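Local coordinates for protein lombricine kinase (Urechis caupo, PDB 3JPZ) that probably catalyses the reversible transfer of a phosphoryl group between ATP and the guanidino compound lombricine, as a member of the phosphagen kinase family, at residues K85-N90 with Q262-L267. Residues are numbered along the deposited sequence; the frame is centred on the assembly and turned at random.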
ATOM      1  N   LYS A  85       8.134   8.646  26.385  1.00 20.44           N
ATOM      2  CA  LYS A  85       9.206   9.110  27.255  1.00 20.88           C
ATOM      3  C   LYS A  85       8.959   8.780  28.718  1.00 18.94           C
ATOM      4  O   LYS A  85       8.851   9.671  29.563  1.00 22.98           O
ATOM      5  CB  LYS A  85       9.394  10.617  27.081  1.00 25.44           C
ATOM      6  CG  LYS A  85       9.737  11.030  25.655  1.00 29.09           C
ATOM      7  CD  LYS A  85      10.213  12.475  25.602  1.00 39.69           C
ATOM      8  CE  LYS A  85      10.173  13.035  24.189  1.00 50.11           C
ATOM      9  NZ  LYS A  85       8.785  13.193  23.678  1.00 46.86           N
ATOM     10  N   GLY A  86       8.891   7.491  29.018  1.00 23.57           N
ATOM     11  CA  GLY A  86       8.688   7.046  30.379  1.00 26.20           C
ATOM     12  C   GLY A  86       7.238   6.715  30.648  1.00 32.80           C
ATOM     13  O   GLY A  86       6.478   7.539  31.151  1.00 34.79           O
ATOM     14  N   PHE A  87       6.858   5.498  30.282  1.00 26.87           N
ATOM     15  CA  PHE A  87       5.551   4.945  30.607  1.00 14.02           C
ATOM     16  C   PHE A  87       5.703   3.427  30.514  1.00 17.26           C
ATOM     17  O   PHE A  87       5.523   2.835  29.452  1.00 29.98           O
ATOM     18  CB  PHE A  87       4.478   5.480  29.653  1.00 19.67           C
ATOM     19  CG  PHE A  87       3.068   5.217  30.111  1.00 20.61           C
ATOM     20  CD1 PHE A  87       2.376   6.163  30.840  1.00 25.73           C
ATOM     21  CD2 PHE A  87       2.437   4.023  29.810  1.00 15.52           C
ATOM     22  CE1 PHE A  87       1.079   5.921  31.263  1.00 27.31           C
ATOM     23  CE2 PHE A  87       1.143   3.776  30.225  1.00 17.34           C
ATOM     24  CZ  PHE A  87       0.464   4.723  30.959  1.00 16.28           C
ATOM     25  N   GLY A  88       6.096   2.813  31.626  1.00 27.80           N
ATOM     26  CA  GLY A  88       6.369   1.387  31.673  1.00 31.26           C
ATOM     27  C   GLY A  88       5.116   0.575  31.917  1.00 26.24           C
ATOM     28  O   GLY A  88       4.028   1.131  31.982  1.00 22.14           O
ATOM     29  N   PRO A  89       5.268  -0.747  32.076  1.00 38.48           N
ATOM     30  CA  PRO A  89       4.141  -1.679  32.230  1.00 31.59           C
ATOM     31  C   PRO A  89       3.266  -1.386  33.454  1.00 32.69           C
ATOM     32  O   PRO A  89       2.055  -1.590  33.418  1.00 36.16           O
ATOM     33  CB  PRO A  89       4.829  -3.043  32.390  1.00 32.86           C
ATOM     34  CG  PRO A  89       6.219  -2.850  31.879  1.00 40.08           C
ATOM     35  CD  PRO A  89       6.568  -1.433  32.164  1.00 38.93           C
ATOM     36  N   ASN A  90       3.881  -0.915  34.529  1.00 23.46           N
ATOM     37  CA  ASN A  90       3.163  -0.658  35.770  1.00 32.20           C
ATOM     38  C   ASN A  90       2.653   0.771  35.865  1.00 35.20           C
ATOM     39  O   ASN A  90       2.005   1.145  36.846  1.00 26.93           O
ATOM     40  CB  ASN A  90       4.063  -0.963  36.964  1.00 33.91           C
ATOM     41  CG  ASN A  90       4.302  -2.453  37.148  1.00 50.02           C
ATOM     42  OD1 ASN A  90       5.435  -2.930  37.042  1.00 50.09           O
ATOM     43  ND2 ASN A  90       3.232  -3.197  37.412  1.00 45.89           N
ATOM     44  N   GLN A 262      -7.889   0.677  31.818  1.00 20.84           N
ATOM     45  CA  GLN A 262      -7.403   1.455  32.945  1.00 20.90           C
ATOM     46  C   GLN A 262      -5.938   1.821  32.772  1.00 25.13           C
ATOM     47  O   GLN A 262      -5.506   2.878  33.224  1.00 25.39           O
ATOM     48  CB  GLN A 262      -7.597   0.648  34.231  1.00 29.01           C
ATOM     49  CG  GLN A 262      -7.546   1.456  35.509  1.00 22.59           C
ATOM     50  CD  GLN A 262      -8.094   0.677  36.687  1.00 38.87           C
ATOM     51  OE1 GLN A 262      -7.913  -0.537  36.776  1.00 31.83           O
ATOM     52  NE2 GLN A 262      -8.768   1.369  37.596  1.00 43.85           N
ATOM     53  N   ARG A 263      -5.174   0.952  32.114  1.00 21.90           N
ATOM     54  CA  ARG A 263      -3.737   1.175  31.957  1.00 25.10           C
ATOM     55  C   ARG A 263      -3.390   2.203  30.879  1.00 22.22           C
ATOM     56  O   ARG A 263      -2.536   3.061  31.084  1.00 24.47           O
ATOM     57  CB  ARG A 263      -3.010  -0.139  31.652  1.00 17.58           C
ATOM     58  CG  ARG A 263      -1.578   0.061  31.152  1.00 35.97           C
ATOM     59  CD  ARG A 263      -0.882  -1.266  30.873  1.00 26.47           C
ATOM     60  NE  ARG A 263       0.268  -1.132  29.976  1.00 18.22           N
ATOM     61  CZ  ARG A 263       1.398  -0.506  30.290  1.00 28.41           C
ATOM     62  NH1 ARG A 263       2.397  -0.442  29.413  1.00 18.30           N
ATOM     63  NH2 ARG A 263       1.529   0.058  31.480  1.00 33.90           N
ATOM     64  N   LEU A 264      -4.052   2.108  29.736  1.00 34.20           N
ATOM     65  CA  LEU A 264      -3.655   2.862  28.556  1.00 37.48           C
ATOM     66  C   LEU A 264      -4.676   3.917  28.163  1.00 30.90           C
ATOM     67  O   LEU A 264      -4.495   4.618  27.171  1.00 17.83           O
ATOM     68  CB  LEU A 264      -3.450   1.906  27.385  1.00 32.15           C
ATOM     69  CG  LEU A 264      -2.260   0.971  27.553  1.00 17.72           C
ATOM     70  CD1 LEU A 264      -2.086   0.101  26.312  1.00 21.40           C
ATOM     71  CD2 LEU A 264      -1.011   1.784  27.837  1.00 19.89           C
ATOM     72  N   GLY A 265      -5.743   4.032  28.943  1.00 33.82           N
ATOM     73  CA  GLY A 265      -6.814   4.947  28.609  1.00 34.21           C
ATOM     74  C   GLY A 265      -7.450   4.526  27.305  1.00 31.78           C
ATOM     75  O   GLY A 265      -7.699   3.342  27.078  1.00 20.98           O
ATOM     76  N   TYR A 266      -7.705   5.491  26.434  1.00 14.43           N
ATOM     77  CA  TYR A 266      -8.380   5.191  25.185  1.00 26.53           C
ATOM     78  C   TYR A 266      -7.435   4.526  24.208  1.00 25.75           C
ATOM     79  O   TYR A 266      -6.323   5.003  23.958  1.00 21.05           O
ATOM     80  CB  TYR A 266      -9.027   6.444  24.592  1.00 14.10           C
ATOM     81  CG  TYR A 266     -10.211   6.873  25.417  1.00 28.37           C
ATOM     82  CD1 TYR A 266     -11.349   6.077  25.487  1.00 18.24           C
ATOM     83  CD2 TYR A 266     -10.177   8.040  26.167  1.00 25.91           C
ATOM     84  CE1 TYR A 266     -12.428   6.443  26.258  1.00 16.18           C
ATOM     85  CE2 TYR A 266     -11.252   8.418  26.940  1.00 15.12           C
ATOM     86  CZ  TYR A 266     -12.378   7.612  26.983  1.00 16.04           C
ATOM     87  OH  TYR A 266     -13.458   7.978  27.749  1.00 19.31           O
ATOM     88  N   LEU A 267      -7.891   3.405  23.672  1.00 18.30           N
ATOM     89  CA  LEU A 267      -7.077   2.602  22.788  1.00 17.07           C
ATOM     90  C   LEU A 267      -7.271   3.044  21.353  1.00 13.36           C
ATOM     91  O   LEU A 267      -8.386   3.298  20.907  1.00 35.56           O
ATOM     92  CB  LEU A 267      -7.431   1.126  22.952  1.00 20.56           C
ATOM     93  CG  LEU A 267      -7.044   0.518  24.301  1.00 33.41           C
ATOM     94  CD1 LEU A 267      -7.874  -0.726  24.582  1.00 46.71           C
ATOM     95  CD2 LEU A 267      -5.554   0.197  24.353  1.00 40.08           C
TER
HETATM   96  O   HOH W   1       4.835   0.523  28.572  1.00 15.95           O
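The guanidinium of Arg-263 lies between CA of Pro-89 on one face and CE2 of Phe-87 on the other, a face shared with CD2 of its own neighbour Leu-264, offset toward the rim. At its edge, in plane, sit the carbonyl oxygen of Gly-88 and a water. The Phe-87 ring in turn meets the backbone O of Arg-263 at its edge, CZ to O 3.4 Å, where the ring's slightly positive C-H rim suits a carbonyl.

Arginine fits this place because it is long and donates in several directions. With CG anti to the backbone N (chi1 166°), its extended chain carries the guanidinium from the turn at 262-264 across to the 85-90 loop. NH2 gives Gly-88 O a nearly straight bond of 2.8 Å (170° at the hydrogen), while NH1 adds a weak one to the same oxygen. NH1 also donates to the water, which passes a hydrogen bond on to Phe-87 O, and forms a salt bridge with Asp-77 of helix 73-83. Pro-89 has a rigid backbone and a CB directed away, so CA meets the guanidinium. Phe-87 supplies apolar bulk, its CE2 packing 3.8 Å from Leu-264 CD2; both side chains also rest on Ile-80 of that helix.

Away from the nucleotide-binding residues, an arginine thus joins the loop after helix 73-83, of the helical N-terminal part, to the turn of the 260-261/265-266 hairpin in the catalytic part, consistent with an interdomain contact of the phosphagen kinase fold.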